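Local coordinates for proteasome assembly chaperone family protein (PDB 3WZ2) that probably acts as a proteasome-related chaperone, being an archaeal homolog of the proteasome-assembly chaperones, at residues L55-M60 and A85-P90. Residues are numbered along the deposited sequence; the frame is centred on the assembly and turned at random.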
loop_
_atom_site.group_PDB
_atom_site.type_symbol
_atom_site.label_atom_id
_atom_site.label_comp_id
_atom_site.label_asym_id
_atom_site.label_seq_id
_atom_site.Cartn_x
_atom_site.Cartn_y
_atom_site.Cartn_z
ATOM N N LEU B 55 -0.992 -16.801 0.123
ATOM C CA LEU B 55 -0.373 -16.014 1.197
ATOM C C LEU B 55 -1.278 -14.909 1.672
ATOM O O LEU B 55 -1.064 -14.360 2.735
ATOM C CB LEU B 55 0.925 -15.371 0.725
ATOM C CG LEU B 55 2.019 -16.345 0.277
ATOM C CD1 LEU B 55 3.130 -15.552 -0.426
ATOM C CD2 LEU B 55 2.563 -17.158 1.450
ATOM N N PHE B 56 -2.268 -14.538 0.864
ATOM C CA PHE B 56 -3.129 -13.414 1.242
ATOM C C PHE B 56 -4.365 -13.847 2.017
ATOM O O PHE B 56 -5.144 -13.006 2.472
ATOM C CB PHE B 56 -3.479 -12.602 -0.011
ATOM C CG PHE B 56 -2.256 -12.076 -0.733
ATOM C CD1 PHE B 56 -1.747 -12.728 -1.844
ATOM C CD2 PHE B 56 -1.590 -10.957 -0.257
ATOM C CE1 PHE B 56 -0.612 -12.262 -2.484
ATOM C CE2 PHE B 56 -0.449 -10.491 -0.888
ATOM C CZ PHE B 56 0.039 -11.147 -1.999
ATOM N N ILE B 57 -4.553 -15.149 2.180
ATOM C CA ILE B 57 -5.574 -15.668 3.096
ATOM C C ILE B 57 -4.971 -15.706 4.490
ATOM O O ILE B 57 -3.906 -16.261 4.683
ATOM C CB ILE B 57 -6.042 -17.073 2.674
ATOM C CG1 ILE B 57 -6.830 -16.982 1.367
ATOM C CG2 ILE B 57 -6.916 -17.698 3.765
ATOM C CD1 ILE B 57 -7.017 -18.316 0.691
ATOM N N PRO B 58 -5.626 -15.076 5.458
ATOM C CA PRO B 58 -4.942 -15.010 6.745
ATOM C C PRO B 58 -4.770 -16.379 7.413
ATOM O O PRO B 58 -5.563 -17.293 7.160
ATOM C CB PRO B 58 -5.819 -14.080 7.600
ATOM C CG PRO B 58 -7.038 -13.808 6.826
ATOM C CD PRO B 58 -6.838 -14.261 5.405
ATOM N N PRO B 59 -3.701 -16.540 8.174
ATOM C CA PRO B 59 -3.319 -17.853 8.742
ATOM C C PRO B 59 -4.320 -18.386 9.770
ATOM O O PRO B 59 -4.640 -17.688 10.722
ATOM C CB PRO B 59 -1.977 -17.565 9.426
ATOM C CG PRO B 59 -1.958 -16.081 9.679
ATOM C CD PRO B 59 -2.788 -15.462 8.602
ATOM N N MET B 60 -4.797 -19.605 9.559
ATOM C CA MET B 60 -5.768 -20.257 10.454
ATOM C C MET B 60 -6.030 -21.670 9.990
ATOM O O MET B 60 -5.890 -21.957 8.806
ATOM C CB MET B 60 -7.091 -19.499 10.508
ATOM C CG MET B 60 -7.880 -19.585 9.240
ATOM S SD MET B 60 -9.208 -18.397 9.243
ATOM C CE MET B 60 -10.493 -19.173 10.172
ATOM N N ALA B 85 -16.494 -20.520 1.656
ATOM C CA ALA B 85 -15.525 -19.674 2.309
ATOM C C ALA B 85 -16.032 -19.200 3.661
ATOM O O ALA B 85 -17.137 -18.693 3.757
ATOM C CB ALA B 85 -15.211 -18.466 1.429
ATOM N N ASP B 86 -15.188 -19.272 4.681
ATOM C CA ASP B 86 -15.537 -18.776 5.989
ATOM C C ASP B 86 -15.032 -17.370 6.305
ATOM O O ASP B 86 -15.297 -16.867 7.383
ATOM C CB ASP B 86 -15.090 -19.783 7.050
ATOM C CG ASP B 86 -16.002 -21.033 7.082
ATOM O OD1 ASP B 86 -17.222 -20.878 6.907
ATOM O OD2 ASP B 86 -15.500 -22.169 7.232
ATOM N N ILE B 87 -14.387 -16.709 5.349
ATOM C CA ILE B 87 -13.928 -15.335 5.527
ATOM C C ILE B 87 -14.400 -14.523 4.318
ATOM O O ILE B 87 -14.630 -15.078 3.243
ATOM C CB ILE B 87 -12.395 -15.286 5.698
ATOM C CG1 ILE B 87 -11.725 -16.052 4.586
ATOM C CG2 ILE B 87 -12.013 -15.979 6.998
ATOM C CD1 ILE B 87 -10.226 -15.863 4.548
ATOM N N PHE B 88 -14.601 -13.229 4.499
ATOM C CA PHE B 88 -15.117 -12.382 3.403
ATOM C C PHE B 88 -13.888 -11.633 2.947
ATOM O O PHE B 88 -13.279 -10.931 3.710
ATOM C CB PHE B 88 -16.310 -11.449 3.812
ATOM C CG PHE B 88 -16.883 -10.585 2.655
ATOM C CD1 PHE B 88 -18.001 -11.000 1.910
ATOM C CD2 PHE B 88 -16.330 -9.322 2.352
ATOM C CE1 PHE B 88 -18.523 -10.200 0.886
ATOM C CE2 PHE B 88 -16.844 -8.532 1.325
ATOM C CZ PHE B 88 -17.933 -8.972 0.586
ATOM N N LEU B 89 -13.523 -11.848 1.699
ATOM C CA LEU B 89 -12.225 -11.522 1.194
ATOM C C LEU B 89 -12.277 -10.222 0.419
ATOM O O LEU B 89 -13.323 -9.811 -0.032
ATOM C CB LEU B 89 -11.742 -12.653 0.292
ATOM C CG LEU B 89 -11.329 -13.923 1.050
ATOM C CD1 LEU B 89 -10.834 -14.965 0.097
ATOM C CD2 LEU B 89 -10.237 -13.628 2.085
ATOM N N PRO B 90 -11.134 -9.572 0.259
ATOM C CA PRO B 90 -11.133 -8.326 -0.501
ATOM C C PRO B 90 -11.282 -8.541 -2.006
ATOM O O PRO B 90 -11.004 -9.644 -2.498
ATOM C CB PRO B 90 -9.760 -7.707 -0.176
ATOM C CG PRO B 90 -8.926 -8.842 0.317
ATOM C CD PRO B 90 -9.874 -9.806 0.977
#
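The pyrrolidine ring of P58 meets I87 at its CD corner: the methyl CD1 of I87 lies 3.8 Å from P58 CD and is farther from the ring's N and CG, so the methyl is not centred over either face. P58 offers a puckered ring; the two phenyl rings, of F56 and F88, take no part in the contact. F56 packs on T92 of the second subunit, while F88 turns to M229 and R233 of helix 223-235.

I87 takes part in all three side-chain contacts and has the largest area buried by the other segment, 66 Å². With chi1 at 51° and chi2 extended at 170°, its CD1 is carried out to the 55-60 loop, meeting P58 CD and the adjacent I57 CG2 together. I57 CG2 is 3.9 Å from I87 CD1, and the two isoleucine side chains cross at about a right angle. The second branch of I87 serves M60, with M60 SD 4.3 Å from I87 CG2, a looser approach. L89 stands farther back, its CD1 4.7 Å from I57 CG1, yet it helps to shield I57.

Beneath this group, L72 of strand 72-77 is touched by I57, I87 and L89, so these two loops of the PAC2 family region share a floor on the main sheet. Some polar atoms have partners outside the contact: D86 OD2 forms a salt bridge with R73, and N95 ND2 of the second subunit hydrogen-bonds to the carbonyl oxygens of L55 and I57. M60 pairs antiparallel with a strand of that subunit, continuing its sheet across the interface. Only apolar side-chain contacts join the segments, burying a modest 195 Å², which implies cohesion by dispersion and water exclusion, with little directional restraint.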